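Local coordinates for protein gamma-glutamyl-gamma-aminobutyrate hydrolase PuuD (Escherichia coli, PDB 6VTV) that hydrolyses the gamma-glutamyl linkage of gamma-glutamyl-gamma-aminobutyrate to release 4-aminobutanoate and glutamate, the last step of putrescine degradation to 4-aminobutanoate, at residues P56-L59 against E60-L63; V78-H81 against L82-E85; L151-E154 against Q155-P159. One frame throughout, in Å; residues are numbered along the deposited sequence.

Overall arrangement
All three contacts are local, each made by one unbroken run of chain, and they follow one another in series without touching. Interactions 1 and 3 both touch the second subunit; their centres are about 38 Å apart, on opposite sides of the chain's centre. The centre of interaction 2 is about 25 Å from the first and 30 Å from the third. Interaction 1 is away from the active site. Interaction 3 borders the predicted Cys-His-Glu site, its Y157 side chain about 4 Å from those of H226 and E228 and 11 Å from the bound manganese ion. Interaction 2 lies near it, with the V78 side chain about 10 Å from that of C118, the probable nucleophile.

Interaction 1: P56-L59 against E60-L63; sequences PSLL and EQLL
The short helix 56-62 shows how a short helix can serve two surfaces, with P56 and L59 gripping E60 and L63 through the backbone while Q61 folds back onto S57. Its main-chain ladder is firm at both ends: E60 N bonds to P56 O at 3.0 Å, and L63 N to L59 O at 3.0 Å. Between them, L62 N is shared weakly by L58 O and L59 O, at 3.2 Å from L58 O.

A side-chain bond runs alongside this ladder. The Q61 amide donates from NE2 to S57 O at 2.9 Å, nearly straight (165° at the hydrogen). The oxygen lies in the plane of the glutamine amide, yet the nitrogen stands above the carbonyl plane of S57. Because Q61 CG lies beside its own backbone N (chi1 -69°) and the chain then runs extended, the amide reaches back along the helix; the L58 and Q61 side chains cross at a slant, with L58 CD2 4.1 Å from Q61 NE2. The other end of that amide, OE1, accepts from N11 N of the second subunit, so both ends are engaged and the rotation of the amide is fixed at the dimer interface.

Helix 56-62 bridges strands 45-49 and 68-71 of the mixed sheet, which flank strand 13-23 and run parallel to it, a beta-alpha-beta connection. On its inward side L59 CG meets L63 CD1 at 4.2 Å, one turn on, and both leucines rest on I103 of helix 94-109. E60 CG lies beside its backbone N (chi1 -71°), 3.3 Å from P56 O; the bend at chi2 then turns the carboxylate, whose OE1 forms a salt bridge with R110.

Interaction 2: V78-H81 against L82-E85; sequences VQPH and LYGE
Backbone hydrogen bonds set the course of the tight turn between V78 and E85. L82 N to Q79 O at 3.0 Å and Y83 N to P80 O at 3.3 Å have the three-residue spacing of a 3-10 turn. A Schellman motif ends this short segment: E85 N bonds to P80 O at 3.0 Å, G84 N makes a weak bond to H81 O, and G84 has positive phi. Y83 N and E85 N reach P80 O from opposite faces of its carbonyl plane. H81 CA adds a C-H contact to E85 O.

Flat groups pack over the same backbone. With CG of Y83 set between its backbone N and carbonyl carbon (chi1 50°), the phenol ring swings back over P80, whose O sits 3.6 Å above the ring plane, over its centre. The H81 imidazole lies beside L82, with L82 CG 4.1 Å above one face, offset toward the rim.

Among apolar contacts, the V78 and L82 side chains cross at about a right angle, CG1 3.8 Å from CD1, and P80 CB meets Y83 CZ at 4.1 Å. V78, L82 and Y83 touch helix 119-127, L82 and Y83 at V126.

A water bridges Y83 OH, at 2.8 Å, and V78 O. E85 forms salt bridges with K192 and R134, and Q79 NE2 a hydrogen bond with D97. P80 O, gripped by two N-H groups, lies over the ring while the water fixes the hydroxyl, consistent with a ring held over its face and at its OH.

Interaction 3: L151-E154 against Q155-P159; sequences LPVE and QQYAP
L151 and P152 lead into a single turn of helix, 153-156, in which P152 O takes Q156 N at 3.2 Å in the carbonyl plane and V153 O takes Y157 N at 3.3 Å, before Y157 leaves helical geometry. P152 occupies the N-cap position of this turn, which stands beside the predicted catalytic residues of a class I glutamine amidotransferase-like fold.

Q156 ties the turn to the chain ahead of it. Its NE2 donates to L151 O at 2.7 Å along an almost straight line (169°), and that oxygen lies in the plane of the amide. The side chain gets there by setting CG beside its own nitrogen (chi1 -55°) and running extended past it, so that CG also brushes P152 O at 3.2 Å. This bond from NE2 fastens the start of the helix to L151; Q156 also touches E147.

Q155 bends at chi2, and its CG abuts P152 CG at 3.5 Å, the two side chains crossing at a slant. The side chains of L151 and Q155 cross at about a right angle, with L151 CD1 4.0 Å from Q155 CB.

Inward, Y157 is buried: its ring stacks with W229 and meets H226 edge to face, and OH is hydrogen-bonded with K34 NZ, an arrangement that probably helps to position H226. V153, which also touches W229 of its own chain and H26 of the second subunit, lies side by side with the tyrosine: CG1 is 4.2 Å from Y157 CD1, while V153 O sits in the ring plane at its edge, 3.5 Å from that same CD1.

Interaction 1: P56-L59 against E60-L63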
loop_
_atom_site.group_PDB
_atom_site.type_symbol
_atom_site.label_atom_id
_atom_site.label_comp_id
_atom_site.label_asym_id
_atom_site.label_seq_id
_atom_site.Cartn_x
_atom_site.Cartn_y
_atom_site.Cartn_z
ATOM N N PRO B 56 -6.746 17.195 -0.817
ATOM C CA PRO B 56 -6.588 17.761 -2.169
ATOM C C PRO B 56 -5.167 18.175 -2.517
ATOM O O PRO B 56 -4.720 17.923 -3.643
ATOM C CB PRO B 56 -7.540 18.965 -2.146
ATOM C CG PRO B 56 -8.585 18.588 -1.149
ATOM C CD PRO B 56 -7.860 17.817 -0.081
ATOM N N SER B 57 -4.440 18.801 -1.589
ATOM C CA SER B 57 -3.092 19.262 -1.913
ATOM C C SER B 57 -2.142 18.097 -2.166
ATOM O O SER B 57 -1.231 18.213 -2.993
ATOM C CB SER B 57 -2.551 20.158 -0.797
ATOM O OG SER B 57 -2.270 19.411 0.373
ATOM N N LEU B 58 -2.338 16.973 -1.476
ATOM C CA LEU B 58 -1.505 15.801 -1.724
ATOM C C LEU B 58 -1.917 15.083 -3.003
ATOM O O LEU B 58 -1.060 14.599 -3.750
ATOM C CB LEU B 58 -1.573 14.843 -0.534
ATOM C CG LEU B 58 -1.150 15.396 0.827
ATOM C CD1 LEU B 58 -1.165 14.291 1.866
ATOM C CD2 LEU B 58 0.226 16.038 0.744
ATOM N N LEU B 59 -3.223 15.003 -3.268
ATOM C CA LEU B 59 -3.697 14.315 -4.464
ATOM C C LEU B 59 -3.230 15.019 -5.731
ATOM O O LEU B 59 -2.814 14.365 -6.696
ATOM C CB LEU B 59 -5.222 14.212 -4.439
ATOM C CG LEU B 59 -5.859 13.223 -5.417
ATOM C CD1 LEU B 59 -5.496 11.795 -5.050
ATOM C CD2 LEU B 59 -7.369 13.407 -5.456
ATOM N N GLU B 60 -3.287 16.354 -5.749
ATOM C CA GLU B 60 -2.864 17.099 -6.931
ATOM C C GLU B 60 -1.384 16.898 -7.226
ATOM O O GLU B 60 -0.977 16.914 -8.394
ATOM C CB GLU B 60 -3.171 18.586 -6.754
ATOM C CG GLU B 60 -4.651 18.930 -6.818
ATOM C CD GLU B 60 -5.179 18.978 -8.239
ATOM O OE1 GLU B 60 -5.822 17.997 -8.669
ATOM O OE2 GLU B 60 -4.952 19.996 -8.926
ATOM N N GLN B 61 -0.564 16.710 -6.190
ATOM C CA GLN B 61 0.860 16.481 -6.411
ATOM C C GLN B 61 1.132 15.080 -6.943
ATOM O O GLN B 61 2.113 14.874 -7.666
ATOM C CB GLN B 61 1.637 16.708 -5.114
ATOM C CG GLN B 61 1.687 18.154 -4.651
ATOM C CD GLN B 61 2.351 18.300 -3.296
ATOM O OE1 GLN B 61 3.575 18.251 -3.186
ATOM N NE2 GLN B 61 1.544 18.476 -2.257
ATOM N N LEU B 62 0.282 14.112 -6.604
ATOM C CA LEU B 62 0.524 12.718 -6.956
ATOM C C LEU B 62 0.013 12.366 -8.351
ATOM O O LEU B 62 0.648 11.574 -9.056
ATOM C CB LEU B 62 -0.129 11.798 -5.921
ATOM C CG LEU B 62 0.089 10.293 -6.107
ATOM C CD1 LEU B 62 1.551 9.980 -6.402
ATOM C CD2 LEU B 62 -0.390 9.534 -4.890
ATOM N N LEU B 63 -1.120 12.936 -8.758
ATOM C CA LEU B 63 -1.735 12.574 -10.034
ATOM C C LEU B 63 -0.798 12.653 -11.237
ATOM O O LEU B 63 -0.851 11.738 -12.077
ATOM C CB LEU B 63 -2.976 13.447 -10.266
ATOM C CG LEU B 63 -4.164 13.153 -9.351
ATOM C CD1 LEU B 63 -5.159 14.292 -9.421
ATOM C CD2 LEU B 63 -4.825 11.829 -9.715
#

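Interaction 2: V78-H81 against L82-E85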
loop_
_atom_site.group_PDB
_atom_site.type_symbol
_atom_site.label_atom_id
_atom_site.label_comp_id
_atom_site.label_asym_id
_atom_site.label_seq_id
_atom_site.Cartn_x
_atom_site.Cartn_y
_atom_site.Cartn_z
ATOM N N VAL B 78 -20.310 1.057 -0.632
ATOM C CA VAL B 78 -20.318 2.513 -0.636
ATOM C C VAL B 78 -21.407 3.021 0.301
ATOM O O VAL B 78 -22.497 2.442 0.389
ATOM C CB VAL B 78 -20.525 3.029 -2.071
ATOM C CG1 VAL B 78 -20.525 4.552 -2.109
ATOM C CG2 VAL B 78 -19.452 2.465 -2.995
ATOM N N GLN B 79 -21.107 4.101 1.016
ATOM C CA GLN B 79 -22.097 4.709 1.895
ATOM C C GLN B 79 -23.299 5.174 1.078
ATOM O O GLN B 79 -23.123 5.883 0.076
ATOM C CB GLN B 79 -21.494 5.888 2.658
ATOM C CG GLN B 79 -20.423 5.500 3.663
ATOM C CD GLN B 79 -19.606 6.690 4.125
ATOM O OE1 GLN B 79 -19.720 7.129 5.270
ATOM N NE2 GLN B 79 -18.778 7.222 3.233
ATOM N N PRO B 80 -24.522 4.800 1.461
ATOM C CA PRO B 80 -25.690 5.143 0.633
ATOM C C PRO B 80 -25.923 6.636 0.473
ATOM O O PRO B 80 -26.569 7.041 -0.501
ATOM C CB PRO B 80 -26.854 4.470 1.376
ATOM C CG PRO B 80 -26.211 3.378 2.178
ATOM C CD PRO B 80 -24.879 3.925 2.591
ATOM N N HIS B 81 -25.424 7.471 1.389
ATOM C CA HIS B 81 -25.628 8.909 1.257
ATOM C C HIS B 81 -24.813 9.515 0.124
ATOM O O HIS B 81 -25.086 10.655 -0.270
ATOM C CB HIS B 81 -25.300 9.621 2.574
ATOM C CG HIS B 81 -23.835 9.833 2.804
ATOM N ND1 HIS B 81 -23.041 8.905 3.443
ATOM C CD2 HIS B 81 -23.025 10.871 2.492
ATOM C CE1 HIS B 81 -21.802 9.360 3.508
ATOM N NE2 HIS B 81 -21.766 10.551 2.938
ATOM N N LEU B 82 -23.829 8.789 -0.411
ATOM C CA LEU B 82 -23.049 9.312 -1.524
ATOM C C LEU B 82 -23.832 9.310 -2.829
ATOM O O LEU B 82 -23.451 10.022 -3.765
ATOM C CB LEU B 82 -21.753 8.517 -1.683
ATOM C CG LEU B 82 -20.684 8.819 -0.630
ATOM C CD1 LEU B 82 -19.474 7.918 -0.812
ATOM C CD2 LEU B 82 -20.277 10.285 -0.677
ATOM N N TYR B 83 -24.911 8.530 -2.921
ATOM C CA TYR B 83 -25.832 8.609 -4.048
ATOM C C TYR B 83 -27.238 8.990 -3.591
ATOM O O TYR B 83 -28.232 8.568 -4.186
ATOM C CB TYR B 83 -25.848 7.306 -4.855
ATOM C CG TYR B 83 -26.038 6.029 -4.064
ATOM C CD1 TYR B 83 -24.959 5.392 -3.462
ATOM C CD2 TYR B 83 -27.292 5.442 -3.948
ATOM C CE1 TYR B 83 -25.126 4.217 -2.752
ATOM C CE2 TYR B 83 -27.469 4.267 -3.238
ATOM C CZ TYR B 83 -26.384 3.661 -2.643
ATOM O OH TYR B 83 -26.554 2.493 -1.937
ATOM N N GLY B 84 -27.328 9.788 -2.528
ATOM C CA GLY B 84 -28.576 10.427 -2.159
ATOM C C GLY B 84 -29.569 9.585 -1.393
ATOM O O GLY B 84 -30.740 9.964 -1.307
ATOM N N GLU B 85 -29.149 8.460 -0.825
ATOM C CA GLU B 85 -30.044 7.604 -0.063
ATOM C C GLU B 85 -29.738 7.709 1.425
ATOM O O GLU B 85 -28.648 8.116 1.834
ATOM C CB GLU B 85 -29.939 6.147 -0.529
ATOM C CG GLU B 85 -30.384 5.942 -1.970
ATOM C CD GLU B 85 -30.787 4.510 -2.263
ATOM O OE1 GLU B 85 -30.895 3.717 -1.305
ATOM O OE2 GLU B 85 -30.998 4.182 -3.449
HETATM O O HOH W 1 -24.417 0.992 -0.949
#

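Interaction 3: L151-E154 against Q155-P159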
loop_
_atom_site.group_PDB
_atom_site.type_symbol
_atom_site.label_atom_id
_atom_site.label_comp_id
_atom_site.label_asym_id
_atom_site.label_seq_id
_atom_site.Cartn_x
_atom_site.Cartn_y
_atom_site.Cartn_z
ATOM N N LEU B 151 -18.262 -21.870 1.643
ATOM C CA LEU B 151 -17.437 -22.641 0.735
ATOM C C LEU B 151 -15.995 -22.142 0.781
ATOM O O LEU B 151 -15.737 -20.991 1.146
ATOM C CB LEU B 151 -17.983 -22.537 -0.683
ATOM C CG LEU B 151 -19.381 -23.095 -0.956
ATOM C CD1 LEU B 151 -19.655 -23.162 -2.452
ATOM C CD2 LEU B 151 -19.544 -24.461 -0.312
ATOM N N PRO B 152 -15.033 -22.994 0.430
ATOM C CA PRO B 152 -13.640 -22.539 0.370
ATOM C C PRO B 152 -13.459 -21.435 -0.663
ATOM O O PRO B 152 -14.301 -21.217 -1.538
ATOM C CB PRO B 152 -12.854 -23.804 -0.006
ATOM C CG PRO B 152 -13.873 -24.799 -0.456
ATOM C CD PRO B 152 -15.152 -24.448 0.231
ATOM N N VAL B 153 -12.332 -20.730 -0.541
ATOM C CA VAL B 153 -12.102 -19.514 -1.318
ATOM C C VAL B 153 -12.154 -19.804 -2.814
ATOM O O VAL B 153 -12.708 -19.018 -3.593
ATOM C CB VAL B 153 -10.762 -18.874 -0.909
ATOM C CG1 VAL B 153 -10.312 -17.860 -1.946
ATOM C CG2 VAL B 153 -10.882 -18.224 0.461
ATOM N N GLU B 154 -11.591 -20.939 -3.235
ATOM C CA GLU B 154 -11.541 -21.259 -4.659
ATOM C C GLU B 154 -12.938 -21.410 -5.250
ATOM O O GLU B 154 -13.183 -21.000 -6.391
ATOM C CB GLU B 154 -10.720 -22.529 -4.885
ATOM C CG GLU B 154 -9.465 -22.636 -4.026
ATOM C CD GLU B 154 -9.720 -23.264 -2.668
ATOM O OE1 GLU B 154 -10.158 -24.434 -2.620
ATOM O OE2 GLU B 154 -9.488 -22.585 -1.648
ATOM N N GLN B 155 -13.870 -21.994 -4.492
ATOM C CA GLN B 155 -15.238 -22.118 -4.986
ATOM C C GLN B 155 -15.940 -20.769 -5.036
ATOM O O GLN B 155 -16.783 -20.542 -5.911
ATOM C CB GLN B 155 -16.034 -23.089 -4.115
ATOM C CG GLN B 155 -15.254 -24.306 -3.635
ATOM C CD GLN B 155 -14.764 -25.191 -4.766
ATOM O OE1 GLN B 155 -15.287 -25.149 -5.879
ATOM N NE2 GLN B 155 -13.757 -26.011 -4.480
ATOM N N GLN B 156 -15.606 -19.863 -4.112
ATOM C CA GLN B 156 -16.248 -18.554 -4.092
ATOM C C GLN B 156 -15.927 -17.752 -5.346
ATOM O O GLN B 156 -16.757 -16.960 -5.807
ATOM C CB GLN B 156 -15.823 -17.775 -2.847
ATOM C CG GLN B 156 -16.070 -18.494 -1.529
ATOM C CD GLN B 156 -15.660 -17.659 -0.329
ATOM O OE1 GLN B 156 -15.453 -16.450 -0.442
ATOM N NE2 GLN B 156 -15.538 -18.302 0.828
ATOM N N TYR B 157 -14.736 -17.942 -5.913
ATOM C CA TYR B 157 -14.308 -17.219 -7.101
ATOM C C TYR B 157 -14.497 -18.026 -8.380
ATOM O O TYR B 157 -14.042 -17.599 -9.445
ATOM C CB TYR B 157 -12.845 -16.791 -6.952
ATOM C CG TYR B 157 -12.662 -15.585 -6.056
ATOM C CD1 TYR B 157 -12.622 -15.722 -4.674
ATOM C CD2 TYR B 157 -12.543 -14.308 -6.591
ATOM C CE1 TYR B 157 -12.462 -14.620 -3.849
ATOM C CE2 TYR B 157 -12.383 -13.201 -5.774
ATOM C CZ TYR B 157 -12.344 -13.364 -4.405
ATOM O OH TYR B 157 -12.183 -12.265 -3.590
ATOM N N ALA B 158 -15.162 -19.177 -8.297
ATOM C CA ALA B 158 -15.442 -19.980 -9.472
ATOM C C ALA B 158 -16.441 -19.261 -10.379
ATOM O O ALA B 158 -17.106 -18.314 -9.952
ATOM C CB ALA B 158 -15.988 -21.345 -9.052
ATOM N N PRO B 159 -16.543 -19.675 -11.644
ATOM C CA PRO B 159 -17.569 -19.102 -12.525
ATOM C C PRO B 159 -18.953 -19.189 -11.900
ATOM O O PRO B 159 -19.333 -20.207 -11.321
ATOM C CB PRO B 159 -17.466 -19.960 -13.789
ATOM C CG PRO B 159 -16.052 -20.410 -13.810
ATOM C CD PRO B 159 -15.637 -20.581 -12.374
#